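Capsid protein (Infectious hypodermal and hematopoietic necrosis virus, PDB 3N7X) forms the icosahedral shell of a small shrimp-infecting densovirus from sixty copies of a beta-barrel subunit, and binds calcium. Local coordinates at residues Y72-H77 / A287-H292; V118-M123 / L149-D154. One frame throughout, in Å; residues are numbered along the deposited sequence.

Interaction 1. Residues Y72-H77 / A287-H292; sequences YCLPLH and ADFFLH
A weak hydrogen bond from L76 N to L74 O, 3.0 Å long, closes an inverse gamma turn centred on P75, and the two leucines joined by it both bear on the ring of F289. Proline, its phi held by its ring, suits the middle of so tight a bend, which takes the chain out of strand 70-74. The two branched side chains meet the phenyl differently. In L74 a chi1 of 175° swings CG away from the backbone N and carries CD1 to the ring edge, near the ring plane, 4.4 Å from F289 CZ. L76 leaves its backbone at a slant to strand 281-296, yet brings CD2 to 4.4 Å from F289 CE1, approaching obliquely.

The backbones stay well apart, the CA atoms of L76 and F289 being 9.1 Å from each other, as expected where two sheets of a jelly-roll barrel face one another. A large flat ring suits F289 because it can span that gap; R54 of strand 45-59 adds a cation-pi contact to it. D288, the acidic neighbour of F289, instead directs OD2 to the backbone N of L38 in a neighbouring subunit. Backbone hydrogen bonds between L74 and I264 and between A287 and R54 tie the two strands into their own sheets. Only 76 Å² is buried between the segments, all through apolar side chains, so the joint rests on the hydrophobic effect and loose van der Waals contact.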
ATOM      1  N   TYR A  72      76.939   8.619 -66.833  1.00 20.67           N
ATOM      2  CA  TYR A  72      77.768   8.941 -65.686  1.00 20.82           C
ATOM      3  C   TYR A  72      77.372   7.950 -64.615  1.00 21.76           C
ATOM      4  O   TYR A  72      76.199   7.599 -64.491  1.00 23.03           O
ATOM      5  CB  TYR A  72      77.498  10.351 -65.173  1.00 20.68           C
ATOM      6  CG  TYR A  72      77.924  11.446 -66.110  1.00 22.77           C
ATOM      7  CD1 TYR A  72      77.068  11.912 -67.106  1.00 22.37           C
ATOM      8  CD2 TYR A  72      79.186  12.032 -65.995  1.00 23.07           C
ATOM      9  CE1 TYR A  72      77.456  12.939 -67.963  1.00 24.49           C
ATOM     10  CE2 TYR A  72      79.584  13.057 -66.843  1.00 23.42           C
ATOM     11  CZ  TYR A  72      78.717  13.507 -67.825  1.00 25.39           C
ATOM     12  OH  TYR A  72      79.110  14.525 -68.668  1.00 26.28           O
ATOM     13  N   CYS A  73      78.346   7.493 -63.842  1.00 22.22           N
ATOM     14  CA  CYS A  73      78.065   6.545 -62.781  1.00 23.26           C
ATOM     15  C   CYS A  73      78.417   7.136 -61.424  1.00 23.14           C
ATOM     16  O   CYS A  73      79.427   7.824 -61.286  1.00 24.74           O
ATOM     17  CB  CYS A  73      78.861   5.256 -63.006  1.00 23.56           C
ATOM     18  SG  CYS A  73      78.747   4.061 -61.646  1.00 27.93           S
ATOM     19  N   LEU A  74      77.571   6.887 -60.432  1.00 22.88           N
ATOM     20  CA  LEU A  74      77.830   7.357 -59.077  1.00 23.57           C
ATOM     21  C   LEU A  74      77.839   6.125 -58.181  1.00 23.83           C
ATOM     22  O   LEU A  74      76.788   5.630 -57.774  1.00 25.60           O
ATOM     23  CB  LEU A  74      76.753   8.340 -58.612  1.00 22.75           C
ATOM     24  CG  LEU A  74      76.892   8.794 -57.150  1.00 24.10           C
ATOM     25  CD1 LEU A  74      78.304   9.288 -56.875  1.00 22.95           C
ATOM     26  CD2 LEU A  74      75.886   9.890 -56.860  1.00 22.30           C
ATOM     27  N   PRO A  75      79.035   5.604 -57.877  1.00 23.08           N
ATOM     28  CA  PRO A  75      79.197   4.417 -57.032  1.00 22.51           C
ATOM     29  C   PRO A  75      79.074   4.708 -55.537  1.00 22.35           C
ATOM     30  O   PRO A  75      80.078   4.830 -54.836  1.00 22.96           O
ATOM     31  CB  PRO A  75      80.583   3.924 -57.420  1.00 21.20           C
ATOM     32  CG  PRO A  75      81.326   5.207 -57.609  1.00 21.69           C
ATOM     33  CD  PRO A  75      80.339   6.080 -58.374  1.00 22.00           C
ATOM     34  N   LEU A  76      77.838   4.804 -55.058  1.00 22.18           N
ATOM     35  CA  LEU A  76      77.572   5.085 -53.651  1.00 23.57           C
ATOM     36  C   LEU A  76      78.127   4.043 -52.708  1.00 23.03           C
ATOM     37  O   LEU A  76      78.277   4.305 -51.520  1.00 23.53           O
ATOM     38  CB  LEU A  76      76.074   5.180 -53.396  1.00 27.05           C
ATOM     39  CG  LEU A  76      75.329   6.230 -54.198  1.00 30.88           C
ATOM     40  CD1 LEU A  76      73.903   6.301 -53.709  1.00 33.39           C
ATOM     41  CD2 LEU A  76      76.022   7.568 -54.034  1.00 32.67           C
ATOM     42  N   HIS A  77      78.412   2.856 -53.229  1.00 21.83           N
ATOM     43  CA  HIS A  77      78.935   1.777 -52.403  1.00 22.23           C
ATOM     44  C   HIS A  77      80.439   1.877 -52.146  1.00 21.69           C
ATOM     45  O   HIS A  77      80.987   1.095 -51.365  1.00 22.59           O
ATOM     46  CB  HIS A  77      78.614   0.426 -53.047  1.00 21.83           C
ATOM     47  CG  HIS A  77      79.052   0.324 -54.474  1.00 22.40           C
ATOM     48  ND1 HIS A  77      79.753  -0.759 -54.963  1.00 23.38           N
ATOM     49  CD2 HIS A  77      78.892   1.171 -55.518  1.00 20.98           C
ATOM     50  CE1 HIS A  77      80.007  -0.573 -56.246  1.00 23.34           C
ATOM     51  NE2 HIS A  77      79.495   0.590 -56.607  1.00 23.24           N
ATOM     52  N   ALA A 287      75.485  17.885 -54.074  1.00 20.23           N
ATOM     53  CA  ALA A 287      75.335  16.520 -53.603  1.00 19.94           C
ATOM     54  C   ALA A 287      75.868  16.396 -52.186  1.00 19.66           C
ATOM     55  O   ALA A 287      77.054  16.620 -51.939  1.00 20.42           O
ATOM     56  CB  ALA A 287      76.073  15.566 -54.533  1.00 19.19           C
ATOM     57  N   ASP A 288      74.987  16.048 -51.257  1.00 19.36           N
ATOM     58  CA  ASP A 288      75.381  15.895 -49.865  1.00 19.30           C
ATOM     59  C   ASP A 288      75.560  14.412 -49.551  1.00 19.20           C
ATOM     60  O   ASP A 288      74.685  13.593 -49.844  1.00 19.85           O
ATOM     61  CB  ASP A 288      74.334  16.541 -48.950  1.00 19.61           C
ATOM     62  CG  ASP A 288      74.184  18.047 -49.202  1.00 22.16           C
ATOM     63  OD1 ASP A 288      75.145  18.672 -49.717  1.00 19.98           O
ATOM     64  OD2 ASP A 288      73.112  18.610 -48.875  1.00 22.48           O
ATOM     65  N   PHE A 289      76.710  14.082 -48.967  1.00 18.88           N
ATOM     66  CA  PHE A 289      77.067  12.705 -48.633  1.00 19.33           C
ATOM     67  C   PHE A 289      77.175  12.461 -47.146  1.00 20.03           C
ATOM     68  O   PHE A 289      77.531  13.359 -46.384  1.00 21.54           O
ATOM     69  CB  PHE A 289      78.430  12.348 -49.229  1.00 19.40           C
ATOM     70  CG  PHE A 289      78.451  12.281 -50.724  1.00 22.48           C
ATOM     71  CD1 PHE A 289      78.522  11.051 -51.374  1.00 22.86           C
ATOM     72  CD2 PHE A 289      78.436  13.446 -51.489  1.00 21.85           C
ATOM     73  CE1 PHE A 289      78.579  10.980 -52.769  1.00 22.70           C
ATOM     74  CE2 PHE A 289      78.491  13.388 -52.881  1.00 22.85           C
ATOM     75  CZ  PHE A 289      78.564  12.152 -53.524  1.00 22.88           C
ATOM     76  N   PHE A 290      76.901  11.225 -46.741  1.00 19.52           N
ATOM     77  CA  PHE A 290      77.025  10.848 -45.342  1.00 19.87           C
ATOM     78  C   PHE A 290      77.274   9.345 -45.238  1.00 20.29           C
ATOM     79  O   PHE A 290      76.825   8.565 -46.084  1.00 20.08           O
ATOM     80  CB  PHE A 290      75.759  11.199 -44.552  1.00 20.60           C
ATOM     81  CG  PHE A 290      74.625  10.246 -44.781  1.00 24.65           C
ATOM     82  CD1 PHE A 290      73.772  10.404 -45.874  1.00 25.87           C
ATOM     83  CD2 PHE A 290      74.454   9.142 -43.947  1.00 25.64           C
ATOM     84  CE1 PHE A 290      72.765   9.473 -46.138  1.00 25.05           C
ATOM     85  CE2 PHE A 290      73.451   8.203 -44.201  1.00 27.35           C
ATOM     86  CZ  PHE A 290      72.606   8.370 -45.302  1.00 26.74           C
ATOM     87  N   LEU A 291      77.996   8.952 -44.195  1.00 19.27           N
ATOM     88  CA  LEU A 291      78.279   7.552 -43.940  1.00 18.53           C
ATOM     89  C   LEU A 291      78.449   7.356 -42.440  1.00 19.57           C
ATOM     90  O   LEU A 291      79.126   8.141 -41.771  1.00 19.05           O
ATOM     91  CB  LEU A 291      79.541   7.106 -44.677  1.00 16.73           C
ATOM     92  CG  LEU A 291      79.929   5.641 -44.430  1.00 17.57           C
ATOM     93  CD1 LEU A 291      80.639   5.078 -45.650  1.00 15.08           C
ATOM     94  CD2 LEU A 291      80.808   5.537 -43.184  1.00 14.44           C
ATOM     95  N   HIS A 292      77.806   6.315 -41.917  1.00 21.47           N
ATOM     96  CA  HIS A 292      77.881   5.991 -40.499  1.00 23.66           C
ATOM     97  C   HIS A 292      78.804   4.797 -40.327  1.00 22.47           C
ATOM     98  O   HIS A 292      78.495   3.684 -40.758  1.00 20.84           O
ATOM     99  CB  HIS A 292      76.492   5.673 -39.936  1.00 27.68           C
ATOM    100  CG  HIS A 292      75.542   6.831 -39.990  1.00 37.09           C
ATOM    101  ND1 HIS A 292      75.828   8.058 -39.424  1.00 40.43           N
ATOM    102  CD2 HIS A 292      74.315   6.955 -40.554  1.00 40.14           C
ATOM    103  CE1 HIS A 292      74.821   8.887 -39.639  1.00 41.27           C
ATOM    104  NE2 HIS A 292      73.891   8.243 -40.322  1.00 41.99           N
TER

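Interaction 2. Residues V118-M123 / L149-D154; sequences VVMHSM and LEIFKD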
ATOM      1  N   VAL A 118      73.522   9.598 -50.482  1.00 21.36           N
ATOM      2  CA  VAL A 118      73.630  10.924 -51.060  1.00 21.77           C
ATOM      3  C   VAL A 118      72.266  11.494 -51.340  1.00 20.93           C
ATOM      4  O   VAL A 118      71.281  10.763 -51.491  1.00 20.87           O
ATOM      5  CB  VAL A 118      74.358  10.891 -52.411  1.00 24.03           C
ATOM      6  CG1 VAL A 118      74.683  12.304 -52.875  1.00 23.54           C
ATOM      7  CG2 VAL A 118      75.605  10.081 -52.285  1.00 30.48           C
ATOM      8  N   VAL A 119      72.227  12.813 -51.413  1.00 18.98           N
ATOM      9  CA  VAL A 119      71.015  13.527 -51.743  1.00 20.26           C
ATOM     10  C   VAL A 119      71.459  14.596 -52.718  1.00 20.26           C
ATOM     11  O   VAL A 119      72.297  15.431 -52.384  1.00 20.55           O
ATOM     12  CB  VAL A 119      70.382  14.226 -50.525  1.00 19.72           C
ATOM     13  CG1 VAL A 119      69.100  14.924 -50.951  1.00 19.93           C
ATOM     14  CG2 VAL A 119      70.086  13.222 -49.443  1.00 21.50           C
ATOM     15  N   MET A 120      70.932  14.554 -53.932  1.00 19.93           N
ATOM     16  CA  MET A 120      71.277  15.570 -54.911  1.00 19.61           C
ATOM     17  C   MET A 120      70.106  16.532 -54.945  1.00 19.59           C
ATOM     18  O   MET A 120      68.948  16.106 -54.923  1.00 20.03           O
ATOM     19  CB  MET A 120      71.490  14.951 -56.289  1.00 19.47           C
ATOM     20  CG  MET A 120      72.669  13.994 -56.352  1.00 21.18           C
ATOM     21  SD  MET A 120      73.033  13.458 -58.042  1.00 24.59           S
ATOM     22  CE  MET A 120      71.606  12.401 -58.406  1.00 22.05           C
ATOM     23  N   HIS A 121      70.402  17.826 -54.979  1.00 18.04           N
ATOM     24  CA  HIS A 121      69.351  18.827 -55.003  1.00 17.76           C
ATOM     25  C   HIS A 121      69.836  20.124 -55.627  1.00 18.21           C
ATOM     26  O   HIS A 121      70.969  20.213 -56.097  1.00 17.42           O
ATOM     27  CB  HIS A 121      68.855  19.107 -53.577  1.00 17.34           C
ATOM     28  CG  HIS A 121      69.902  19.681 -52.666  1.00 18.86           C
ATOM     29  ND1 HIS A 121      70.765  18.896 -51.929  1.00 20.84           N
ATOM     30  CD2 HIS A 121      70.222  20.965 -52.374  1.00 18.64           C
ATOM     31  CE1 HIS A 121      71.570  19.672 -51.221  1.00 19.25           C
ATOM     32  NE2 HIS A 121      71.262  20.931 -51.473  1.00 19.48           N
ATOM     33  N   SER A 122      68.955  21.121 -55.635  1.00 18.30           N
ATOM     34  CA  SER A 122      69.276  22.442 -56.151  1.00 19.30           C
ATOM     35  C   SER A 122      69.833  22.460 -57.568  1.00 19.87           C
ATOM     36  O   SER A 122      70.788  23.181 -57.857  1.00 18.64           O
ATOM     37  CB  SER A 122      70.274  23.116 -55.212  1.00 18.87           C
ATOM     38  OG  SER A 122      69.738  23.215 -53.908  1.00 21.19           O
ATOM     39  N   MET A 123      69.235  21.680 -58.459  1.00 20.01           N
ATOM     40  CA  MET A 123      69.707  21.643 -59.832  1.00 21.21           C
ATOM     41  C   MET A 123      69.630  22.997 -60.533  1.00 21.79           C
ATOM     42  O   MET A 123      68.668  23.746 -60.361  1.00 20.61           O
ATOM     43  CB  MET A 123      68.905  20.641 -60.650  1.00 21.70           C
ATOM     44  CG  MET A 123      69.277  20.662 -62.116  1.00 23.23           C
ATOM     45  SD  MET A 123      68.263  19.561 -63.086  1.00 28.13           S
ATOM     46  CE  MET A 123      68.834  17.965 -62.459  1.00 27.75           C
ATOM     47  N   LEU A 149      67.484  15.961 -65.935  1.00 18.00           N
ATOM     48  CA  LEU A 149      68.476  14.898 -65.877  1.00 18.75           C
ATOM     49  C   LEU A 149      67.775  13.541 -65.831  1.00 19.93           C
ATOM     50  O   LEU A 149      66.705  13.415 -65.235  1.00 20.95           O
ATOM     51  CB  LEU A 149      69.325  15.075 -64.617  1.00 19.55           C
ATOM     52  CG  LEU A 149      70.476  14.104 -64.342  1.00 21.61           C
ATOM     53  CD1 LEU A 149      71.605  14.345 -65.334  1.00 20.36           C
ATOM     54  CD2 LEU A 149      70.980  14.305 -62.919  1.00 19.67           C
ATOM     55  N   GLU A 150      68.373  12.535 -66.467  1.00 19.81           N
ATOM     56  CA  GLU A 150      67.807  11.186 -66.462  1.00 19.78           C
ATOM     57  C   GLU A 150      68.654  10.312 -65.538  1.00 20.54           C
ATOM     58  O   GLU A 150      69.883  10.361 -65.585  1.00 21.10           O
ATOM     59  CB  GLU A 150      67.800  10.590 -67.874  1.00 19.07           C
ATOM     60  CG  GLU A 150      67.064  11.436 -68.904  1.00 21.15           C
ATOM     61  CD  GLU A 150      66.989  10.783 -70.284  1.00 22.20           C
ATOM     62  OE1 GLU A 150      67.950  10.084 -70.677  1.00 21.58           O
ATOM     63  OE2 GLU A 150      65.972  10.991 -70.983  1.00 21.12           O
ATOM     64  N   ILE A 151      67.992   9.528 -64.691  1.00 19.96           N
ATOM     65  CA  ILE A 151      68.678   8.648 -63.750  1.00 19.30           C
ATOM     66  C   ILE A 151      68.215   7.211 -63.973  1.00 20.11           C
ATOM     67  O   ILE A 151      67.013   6.931 -63.969  1.00 20.76           O
ATOM     68  CB  ILE A 151      68.387   9.084 -62.300  1.00 18.95           C
ATOM     69  CG1 ILE A 151      68.843  10.532 -62.111  1.00 17.51           C
ATOM     70  CG2 ILE A 151      69.094   8.164 -61.314  1.00 16.69           C
ATOM     71  CD1 ILE A 151      68.438  11.139 -60.795  1.00 19.38           C
ATOM     72  N   PHE A 152      69.174   6.309 -64.158  1.00 19.90           N
ATOM     73  CA  PHE A 152      68.884   4.902 -64.428  1.00 19.94           C
ATOM     74  C   PHE A 152      69.499   3.922 -63.426  1.00 20.85           C
ATOM     75  O   PHE A 152      70.468   4.236 -62.735  1.00 20.32           O
ATOM     76  CB  PHE A 152      69.416   4.522 -65.813  1.00 19.81           C
ATOM     77  CG  PHE A 152      68.913   5.388 -66.934  1.00 21.74           C
ATOM     78  CD1 PHE A 152      67.684   5.131 -67.538  1.00 22.59           C
ATOM     79  CD2 PHE A 152      69.683   6.445 -67.410  1.00 20.75           C
ATOM     80  CE1 PHE A 152      67.229   5.913 -68.605  1.00 22.66           C
ATOM     81  CE2 PHE A 152      69.239   7.233 -68.475  1.00 20.93           C
ATOM     82  CZ  PHE A 152      68.011   6.966 -69.074  1.00 22.36           C
ATOM     83  N   LYS A 153      68.916   2.726 -63.380  1.00 21.54           N
ATOM     84  CA  LYS A 153      69.381   1.618 -62.547  1.00 21.62           C
ATOM     85  C   LYS A 153      69.120   0.378 -63.398  1.00 22.27           C
ATOM     86  O   LYS A 153      68.067   0.266 -64.034  1.00 21.78           O
ATOM     87  CB  LYS A 153      68.589   1.501 -61.242  1.00 21.92           C
ATOM     88  CG  LYS A 153      68.849   2.587 -60.205  1.00 23.82           C
ATOM     89  CD  LYS A 153      67.980   2.341 -58.970  1.00 27.08           C
ATOM     90  CE  LYS A 153      68.115   3.441 -57.927  1.00 28.85           C
ATOM     91  NZ  LYS A 153      67.341   3.136 -56.686  1.00 29.14           N
ATOM     92  N   ASP A 154      70.078  -0.540 -63.425  1.00 22.39           N
ATOM     93  CA  ASP A 154      69.936  -1.758 -64.211  1.00 22.94           C
ATOM     94  C   ASP A 154      69.210  -2.814 -63.389  1.00 23.73           C
ATOM     95  O   ASP A 154      69.828  -3.724 -62.841  1.00 25.82           O
ATOM     96  CB  ASP A 154      71.321  -2.255 -64.642  1.00 23.62           C
ATOM     97  CG  ASP A 154      71.274  -3.597 -65.355  1.00 25.51           C
ATOM     98  OD1 ASP A 154      70.217  -3.938 -65.937  1.00 26.48           O
ATOM     99  OD2 ASP A 154      72.307  -4.306 -65.343  1.00 24.49           O
TER
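This is an apolar contact between the two facing sheets of the viral jelly roll, joining strand 111-131 of the sheet that holds 45-59, 281-296 and 208-214 to strand 149-153 of the opposing one. Two methionines reach across, both bent at chi3 so that the terminal methyl meets an aliphatic partner. M120 and I151 come tip to tip, CE lying 4.2 Å from CD1: the long, unbranched methionine suits a wide gap, and the beta-branched isoleucine suits its strand while presenting CD1 to it.

M120 and M123 are three residues apart yet both point into the interior, which a regular strand would not allow. S122 between them adopts a left-handed backbone conformation (phi 54°), shifting the pattern by one residue. Its hydroxyl turns instead to H35 and Q202 of two neighbouring subunits. On strand 149-153 L149 and I151 face inward, whereas the intervening E150 forms a salt bridge with R267 and a hydrogen bond with Y55 of a further subunit.

The contact buries 144 Å². M123, extended through chi1 and chi2 before its bend, crosses L149 obliquely and rests CE 3.6 Å from L149 CB.

Interactions 1 and 2 bridge the same pair of sheets, with centres about 11 Å apart. In one sheet they use neighbouring strands, 281-296 and 111-131: D288 N lies 3.0 Å from V119 O, a probable hydrogen bond, and V118 packs against both L76 and F289. In the other, strand 264-268 runs between the two contacts, and its I264 and M266 touch L74 as well as I151. The core they form is set back from metal: bound calcium is about 9 Å from the side chain of F289 and, for M120, about 11 Å. The side chain of Y55, a calcium ligand in this protein although no ion is bound through this chain here, is about 9 Å from that of F289 and about 10 Å from that of M120.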